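Local atomic coordinates of bacterioferritin (Rhodobacter capsulatus, PDB entry 1JGC), a protein that stores iron, probably oxidising Fe(2+) with dioxygen at a ferroxidase centre and depositing the ferric mineral inside a 24-subunit, heme-bearing shell. Residues Gln24-Val27 with His28-Gln32; Lys43-Glu46 with Glu47-Glu51. One frame throughout, in Å; residues are numbered along the deposited sequence.

Interaction 1 (Gln24-Val27 with His28-Gln32); sequences QYWV and HFRLQ. With HEM (protoporphyrin IX containing Fe), chain D.
W26 and F29, three residues apart on helix 5-34, lie side by side and meet as an edge-to-face (T-shaped) pair. The F29 edge is turned toward the indole face, the six-membered rings centred 5.2 Å apart with planes at 72°, and F29 CD2 comes within 3.8 Å of W26 CE2. The opposite indole face belongs to the heme: the vinyl carbon CAC stands 3.8 Å from W26 CG, while W26 CH2 reaches the methyl CMD at 3.6 Å. The CG of W26 is anti to its own backbone nitrogen (chi1 -159°), which carries the ring between the phenyl edge and the vinyl and methyl groups at the heme rim. A broad aromatic suits this place, offering two apolar faces and one polar N-H, and NE1 donates a hydrogen bond to D56 of the second subunit. A leucine in its place would probably leave the F29 edge and the heme vinyl facing a gap, and that D56 without one of its donors. These are two and a half turns of a long helix in the ferritin four-helix bundle, where two bacterioferritin subunits enclose a shared heme. Backbone i to i+4 bonds run through them, including L31 N to V27 O at 2.8 Å. H28 lays its ring over the Q24 carbonyl oxygen, and H28 CE1 rests 3.9 Å from Q24 CG; the imidazole is hydrogen-bonded to G80, and the Q24 amide to R78. Packing is lighter toward the partly exposed L31, which meets buried V27 through one methyl pair, V27 CG1 to L31 CD2 at 3.7 Å, and is covered by I79 and by L63 of the second subunit. On the W26 side R30, also partly exposed, has F29 CE2 over one guanidinium face and salt-bridges D56 of that subunit.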
loop_
_atom_site.group_PDB
_atom_site.type_symbol
_atom_site.label_atom_id
_atom_site.label_comp_id
_atom_site.label_asym_id
_atom_site.label_seq_id
_atom_site.Cartn_x
_atom_site.Cartn_y
_atom_site.Cartn_z
ATOM N N GLN A 24 20.663 -32.436 -32.643
ATOM C CA GLN A 24 20.703 -33.711 -31.951
ATOM C C GLN A 24 19.989 -33.596 -30.608
ATOM O O GLN A 24 19.215 -34.471 -30.239
ATOM C CB GLN A 24 22.152 -34.180 -31.759
ATOM C CG GLN A 24 22.277 -35.584 -31.169
ATOM C CD GLN A 24 23.717 -36.069 -31.120
ATOM O OE1 GLN A 24 24.352 -36.288 -32.155
ATOM N NE2 GLN A 24 24.242 -36.231 -29.914
ATOM N N TYR A 25 20.240 -32.509 -29.886
ATOM C CA TYR A 25 19.607 -32.303 -28.588
ATOM C C TYR A 25 18.112 -32.088 -28.745
ATOM O O TYR A 25 17.319 -32.596 -27.943
ATOM C CB TYR A 25 20.205 -31.096 -27.866
ATOM C CG TYR A 25 21.558 -31.340 -27.230
ATOM C CD1 TYR A 25 21.738 -32.360 -26.293
ATOM C CD2 TYR A 25 22.654 -30.552 -27.564
ATOM C CE1 TYR A 25 22.985 -32.591 -25.708
ATOM C CE2 TYR A 25 23.896 -30.768 -26.993
ATOM C CZ TYR A 25 24.061 -31.789 -26.070
ATOM O OH TYR A 25 25.315 -32.018 -25.535
ATOM N N TRP A 26 17.722 -31.346 -29.777
ATOM C CA TRP A 26 16.309 -31.077 -29.979
ATOM C C TRP A 26 15.521 -32.325 -30.339
ATOM O O TRP A 26 14.399 -32.500 -29.882
ATOM C CB TRP A 26 16.101 -29.998 -31.044
ATOM C CG TRP A 26 14.763 -29.353 -30.907
ATOM C CD1 TRP A 26 13.589 -29.770 -31.464
ATOM C CD2 TRP A 26 14.433 -28.249 -30.054
ATOM N NE1 TRP A 26 12.546 -28.998 -31.006
ATOM C CE2 TRP A 26 13.036 -28.060 -30.136
ATOM C CE3 TRP A 26 15.181 -27.408 -29.222
ATOM C CZ2 TRP A 26 12.369 -27.061 -29.414
ATOM C CZ3 TRP A 26 14.522 -26.418 -28.506
ATOM C CH2 TRP A 26 13.126 -26.255 -28.605
ATOM N N VAL A 27 16.099 -33.195 -31.156
ATOM C CA VAL A 27 15.410 -34.422 -31.515
ATOM C C VAL A 27 15.289 -35.279 -30.253
ATOM O O VAL A 27 14.260 -35.895 -30.006
ATOM C CB VAL A 27 16.179 -35.215 -32.608
ATOM C CG1 VAL A 27 15.483 -36.528 -32.875
ATOM C CG2 VAL A 27 16.252 -34.410 -33.885
ATOM N N HIS A 28 16.346 -35.307 -29.453
ATOM C CA HIS A 28 16.338 -36.082 -28.226
ATOM C C HIS A 28 15.282 -35.563 -27.273
ATOM O O HIS A 28 14.627 -36.339 -26.576
ATOM C CB HIS A 28 17.717 -36.049 -27.576
ATOM C CG HIS A 28 18.688 -36.996 -28.203
ATOM N ND1 HIS A 28 20.029 -37.005 -27.893
ATOM C CD2 HIS A 28 18.506 -37.990 -29.107
ATOM C CE1 HIS A 28 20.631 -37.964 -28.574
ATOM N NE2 HIS A 28 19.728 -38.577 -29.318
ATOM N N PHE A 29 15.113 -34.246 -27.248
ATOM C CA PHE A 29 14.101 -33.626 -26.397
ATOM C C PHE A 29 12.729 -34.163 -26.822
ATOM O O PHE A 29 11.975 -34.685 -26.008
ATOM C CB PHE A 29 14.172 -32.096 -26.542
ATOM C CG PHE A 29 12.852 -31.399 -26.366
ATOM C CD1 PHE A 29 12.141 -31.504 -25.182
ATOM C CD2 PHE A 29 12.316 -30.639 -27.399
ATOM C CE1 PHE A 29 10.914 -30.867 -25.030
ATOM C CE2 PHE A 29 11.087 -29.995 -27.255
ATOM C CZ PHE A 29 10.387 -30.109 -26.072
ATOM N N ARG A 30 12.433 -34.055 -28.110
ATOM C CA ARG A 30 11.166 -34.519 -28.641
ATOM C C ARG A 30 10.946 -36.004 -28.405
ATOM O O ARG A 30 9.871 -36.426 -27.980
ATOM C CB ARG A 30 11.080 -34.189 -30.131
ATOM C CG ARG A 30 10.530 -32.807 -30.380
ATOM C CD ARG A 30 9.135 -32.758 -29.818
ATOM N NE ARG A 30 8.619 -31.411 -29.639
ATOM C CZ ARG A 30 7.604 -31.119 -28.833
ATOM N NH1 ARG A 30 7.012 -32.076 -28.139
ATOM N NH2 ARG A 30 7.179 -29.872 -28.720
ATOM N N LEU A 31 11.973 -36.793 -28.682
ATOM C CA LEU A 31 11.921 -38.232 -28.484
ATOM C C LEU A 31 11.629 -38.553 -27.011
ATOM O O LEU A 31 10.716 -39.316 -26.696
ATOM C CB LEU A 31 13.263 -38.837 -28.898
ATOM C CG LEU A 31 13.384 -39.841 -30.054
ATOM C CD1 LEU A 31 12.154 -39.872 -30.943
ATOM C CD2 LEU A 31 14.613 -39.466 -30.839
ATOM N N GLN A 32 12.410 -37.967 -26.109
ATOM C CA GLN A 32 12.223 -38.199 -24.680
ATOM C C GLN A 32 10.838 -37.752 -24.204
ATOM O O GLN A 32 10.258 -38.345 -23.297
ATOM C CB GLN A 32 13.323 -37.475 -23.894
ATOM C CG GLN A 32 14.698 -38.037 -24.196
ATOM C CD GLN A 32 15.833 -37.098 -23.845
ATOM O OE1 GLN A 32 15.633 -35.900 -23.661
ATOM N NE2 GLN A 32 17.042 -37.641 -23.772
HETATM C CHA HEM D . 15.282 -20.077 -29.566
HETATM C CHB HEM D . 19.111 -19.397 -32.465
HETATM C CHC HEM D . 18.089 -23.564 -34.616
HETATM C CHD HEM D . 13.955 -23.916 -32.189
HETATM C C1A HEM D . 16.525 -19.657 -30.040
HETATM C C2A HEM D . 17.541 -18.899 -29.335
HETATM C C3A HEM D . 18.394 -18.400 -30.298
HETATM C C4A HEM D . 18.194 -19.262 -31.442
HETATM C CMA HEM D . 19.518 -17.366 -30.105
HETATM C CAA HEM D . 17.874 -18.905 -27.844
HETATM C CBA HEM D . 16.780 -18.569 -26.847
HETATM C CGA HEM D . 16.297 -17.147 -26.967
HETATM O O1A HEM D . 15.359 -16.785 -26.219
HETATM O O2A HEM D . 16.854 -16.393 -27.801
HETATM C C1B HEM D . 19.192 -20.484 -33.313
HETATM C C2B HEM D . 20.261 -20.717 -34.272
HETATM C C3B HEM D . 19.942 -21.868 -34.947
HETATM C C4B HEM D . 18.729 -22.386 -34.309
HETATM C CMB HEM D . 21.518 -19.873 -34.476
HETATM C CAB HEM D . 20.728 -22.408 -35.964
HETATM C CBB HEM D . 20.263 -22.997 -37.128
HETATM C C1C HEM D . 16.943 -24.084 -34.058
HETATM C C2C HEM D . 16.423 -25.404 -34.356
HETATM C C3C HEM D . 15.242 -25.534 -33.659
HETATM C C4C HEM D . 15.040 -24.251 -32.987
HETATM C CMC HEM D . 17.090 -26.448 -35.268
HETATM C CAC HEM D . 14.430 -26.667 -33.565
HETATM C CBC HEM D . 14.296 -27.672 -34.509
HETATM C C1D HEM D . 13.903 -22.862 -31.295
HETATM C C2D HEM D . 12.817 -22.632 -30.353
HETATM C C3D HEM D . 13.178 -21.533 -29.597
HETATM C C4D HEM D . 14.515 -21.127 -30.054
HETATM C CMD HEM D . 11.518 -23.438 -30.221
HETATM C CAD HEM D . 12.215 -20.855 -28.618
HETATM C CBD HEM D . 12.535 -20.923 -27.136
HETATM C CGD HEM D . 11.392 -20.402 -26.262
HETATM O O1D HEM D . 10.873 -19.294 -26.546
HETATM O O2D HEM D . 11.024 -21.099 -25.284
HETATM N NA HEM D . 17.133 -20.137 -31.189
HETATM N NB HEM D . 18.282 -21.541 -33.308
HETATM N NC HEM D . 16.177 -23.449 -33.111
HETATM N ND HEM D . 14.933 -21.936 -31.108
HETATM FE FE HEM D . 16.653 -21.778 -32.148
#

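Interaction 2 (Lys43-Glu46 with Glu47-Glu51); sequences KSRE and ESIEE. With HEM (protoporphyrin IX containing Fe), chain D.
I49 packs one turn along from R45 on helix 38-64, and its side chain can be followed outward from the backbone. CB lies 3.6 Å from R45 O, the carbonyl that also accepts the I49 backbone N-H. With CG1 anti to the carbonyl carbon (chi1 -66°), that branch runs back over the preceding turn, CG1 3.3 Å from R45 O, and ends in CD1, 4.1 Å from R45 NH2. The other branch, CG2, meets the methylene CBA of one heme propionate at 3.7 Å. A beta-branched aliphatic suits the spot because it can face arginine and heme at once. R45 itself reaches the other propionate edge-on: NH2 donates a weak hydrogen bond of 2.8 Å to heme O2D, which lies in the guanidinium plane, a bond that opposite charges would probably reinforce. This is helix 38-64 of the ferritin four-helix bundle, in bacterioferritin carrying a heme-facing flank and, on another side, the iron ligand E51, whose site is metal-free here. Away from the heme, E47 crosses K43 at about a right angle, E47 OE2 4.2 Å from K43 CE, while K43 NZ makes a long salt bridge with E46 and a cation-pi contact with F133.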
loop_
_atom_site.group_PDB
_atom_site.type_symbol
_atom_site.label_atom_id
_atom_site.label_comp_id
_atom_site.label_asym_id
_atom_site.label_seq_id
_atom_site.Cartn_x
_atom_site.Cartn_y
_atom_site.Cartn_z
ATOM N N LYS A 43 15.812 -31.176 -19.938
ATOM C CA LYS A 43 17.243 -30.952 -19.880
ATOM C C LYS A 43 17.797 -30.877 -21.304
ATOM O O LYS A 43 18.617 -30.008 -21.619
ATOM C CB LYS A 43 17.924 -32.067 -19.095
ATOM C CG LYS A 43 19.409 -31.841 -18.866
ATOM C CD LYS A 43 19.682 -30.494 -18.210
ATOM C CE LYS A 43 21.179 -30.250 -18.050
ATOM N NZ LYS A 43 21.474 -28.863 -17.571
ATOM N N SER A 44 17.335 -31.778 -22.168
ATOM C CA SER A 44 17.778 -31.779 -23.558
ATOM C C SER A 44 17.411 -30.469 -24.252
ATOM O O SER A 44 18.196 -29.943 -25.047
ATOM C CB SER A 44 17.162 -32.950 -24.325
ATOM O OG SER A 44 17.753 -34.167 -23.934
ATOM N N ARG A 45 16.223 -29.947 -23.956
ATOM C CA ARG A 45 15.786 -28.702 -24.568
ATOM C C ARG A 45 16.724 -27.582 -24.141
ATOM O O ARG A 45 17.135 -26.763 -24.955
ATOM C CB ARG A 45 14.346 -28.365 -24.162
ATOM C CG ARG A 45 13.471 -27.963 -25.345
ATOM C CD ARG A 45 12.091 -27.460 -24.946
ATOM N NE ARG A 45 12.093 -26.016 -24.751
ATOM C CZ ARG A 45 11.325 -25.163 -25.426
ATOM N NH1 ARG A 45 10.475 -25.602 -26.343
ATOM N NH2 ARG A 45 11.422 -23.861 -25.198
ATOM N N GLU A 46 17.068 -27.552 -22.859
ATOM C CA GLU A 46 17.972 -26.531 -22.349
ATOM C C GLU A 46 19.337 -26.594 -23.039
ATOM O O GLU A 46 19.860 -25.575 -23.489
ATOM C CB GLU A 46 18.167 -26.686 -20.839
ATOM C CG GLU A 46 17.050 -26.123 -19.978
ATOM C CD GLU A 46 17.204 -26.507 -18.494
ATOM O OE1 GLU A 46 18.348 -26.419 -17.958
ATOM O OE2 GLU A 46 16.180 -26.892 -17.869
ATOM N N GLU A 47 19.914 -27.788 -23.119
ATOM C CA GLU A 47 21.214 -27.950 -23.756
ATOM C C GLU A 47 21.184 -27.524 -25.222
ATOM O O GLU A 47 22.134 -26.927 -25.711
ATOM C CB GLU A 47 21.691 -29.399 -23.622
ATOM C CG GLU A 47 21.969 -29.832 -22.180
ATOM C CD GLU A 47 22.224 -31.345 -22.056
ATOM O OE1 GLU A 47 21.446 -32.130 -22.649
ATOM O OE2 GLU A 47 23.193 -31.759 -21.366
ATOM N N SER A 48 20.093 -27.820 -25.917
ATOM C CA SER A 48 19.960 -27.438 -27.321
ATOM C C SER A 48 19.964 -25.915 -27.446
ATOM O O SER A 48 20.600 -25.353 -28.334
ATOM C CB SER A 48 18.659 -28.010 -27.910
ATOM O OG SER A 48 18.461 -27.618 -29.263
ATOM N N ILE A 49 19.244 -25.251 -26.554
ATOM C CA ILE A 49 19.182 -23.794 -26.565
ATOM C C ILE A 49 20.529 -23.180 -26.144
ATOM O O ILE A 49 20.851 -22.059 -26.520
ATOM C CB ILE A 49 18.013 -23.300 -25.669
ATOM C CG1 ILE A 49 16.695 -23.742 -26.310
ATOM C CG2 ILE A 49 18.039 -21.791 -25.521
ATOM C CD1 ILE A 49 15.452 -23.332 -25.573
ATOM N N GLU A 50 21.324 -23.915 -25.373
ATOM C CA GLU A 50 22.637 -23.409 -24.992
ATOM C C GLU A 50 23.495 -23.394 -26.252
ATOM O O GLU A 50 24.174 -22.411 -26.539
ATOM C CB GLU A 50 23.309 -24.309 -23.952
ATOM C CG GLU A 50 23.057 -23.898 -22.508
ATOM C CD GLU A 50 23.827 -24.768 -21.499
ATOM O OE1 GLU A 50 25.094 -24.833 -21.600
ATOM O OE2 GLU A 50 23.163 -25.379 -20.611
ATOM N N GLU A 51 23.456 -24.488 -27.008
ATOM C CA GLU A 51 24.236 -24.579 -28.223
ATOM C C GLU A 51 23.827 -23.511 -29.230
ATOM O O GLU A 51 24.655 -23.012 -29.984
ATOM C CB GLU A 51 24.099 -25.970 -28.848
ATOM C CG GLU A 51 24.673 -27.095 -27.993
ATOM C CD GLU A 51 26.107 -26.827 -27.559
ATOM O OE1 GLU A 51 26.959 -26.541 -28.432
ATOM O OE2 GLU A 51 26.379 -26.902 -26.340
HETATM C CHA HEM D . 15.282 -20.077 -29.566
HETATM C CHB HEM D . 19.111 -19.397 -32.465
HETATM C CHC HEM D . 18.089 -23.564 -34.616
HETATM C CHD HEM D . 13.955 -23.916 -32.189
HETATM C C1A HEM D . 16.525 -19.657 -30.040
HETATM C C2A HEM D . 17.541 -18.899 -29.335
HETATM C C3A HEM D . 18.394 -18.400 -30.298
HETATM C C4A HEM D . 18.194 -19.262 -31.442
HETATM C CMA HEM D . 19.518 -17.366 -30.105
HETATM C CAA HEM D . 17.874 -18.905 -27.844
HETATM C CBA HEM D . 16.780 -18.569 -26.847
HETATM C CGA HEM D . 16.297 -17.147 -26.967
HETATM O O1A HEM D . 15.359 -16.785 -26.219
HETATM O O2A HEM D . 16.854 -16.393 -27.801
HETATM C C1B HEM D . 19.192 -20.484 -33.313
HETATM C C2B HEM D . 20.261 -20.717 -34.272
HETATM C C3B HEM D . 19.942 -21.868 -34.947
HETATM C C4B HEM D . 18.729 -22.386 -34.309
HETATM C CMB HEM D . 21.518 -19.873 -34.476
HETATM C CAB HEM D . 20.728 -22.408 -35.964
HETATM C CBB HEM D . 20.263 -22.997 -37.128
HETATM C C1C HEM D . 16.943 -24.084 -34.058
HETATM C C2C HEM D . 16.423 -25.404 -34.356
HETATM C C3C HEM D . 15.242 -25.534 -33.659
HETATM C C4C HEM D . 15.040 -24.251 -32.987
HETATM C CMC HEM D . 17.090 -26.448 -35.268
HETATM C CAC HEM D . 14.430 -26.667 -33.565
HETATM C CBC HEM D . 14.296 -27.672 -34.509
HETATM C C1D HEM D . 13.903 -22.862 -31.295
HETATM C C2D HEM D . 12.817 -22.632 -30.353
HETATM C C3D HEM D . 13.178 -21.533 -29.597
HETATM C C4D HEM D . 14.515 -21.127 -30.054
HETATM C CMD HEM D . 11.518 -23.438 -30.221
HETATM C CAD HEM D . 12.215 -20.855 -28.618
HETATM C CBD HEM D . 12.535 -20.923 -27.136
HETATM C CGD HEM D . 11.392 -20.402 -26.262
HETATM O O1D HEM D . 10.873 -19.294 -26.546
HETATM O O2D HEM D . 11.024 -21.099 -25.284
HETATM N NA HEM D . 17.133 -20.137 -31.189
HETATM N NB HEM D . 18.282 -21.541 -33.308
HETATM N NC HEM D . 16.177 -23.449 -33.111
HETATM N ND HEM D . 14.933 -21.936 -31.108
HETATM FE FE HEM D . 16.653 -21.778 -32.148
#

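In the fold
Interactions 1 and 2 lie on the consecutive helices 5-34 and 38-64, their centres about 10 Å apart, and they touch directly. F29 CZ packs on R45 CD at 3.3 Å, and S48, whose small side chain suits the close approach of the helices, puts its CB 3.5 Å from Y25 CB. Farther along, Q32 and S44 probably share a hydrogen bond. Both contacts line the heme pocket: 24-32 supplies W26 against the ring substituents, 43-51 supplies R45 and I49 against the propionates, and the axial ligand M52 follows directly. Inward, at the ferroxidase centre, interaction 2 contributes the iron ligand E51, Y25 approaches E94 and E50 hydrogen-bonds H130.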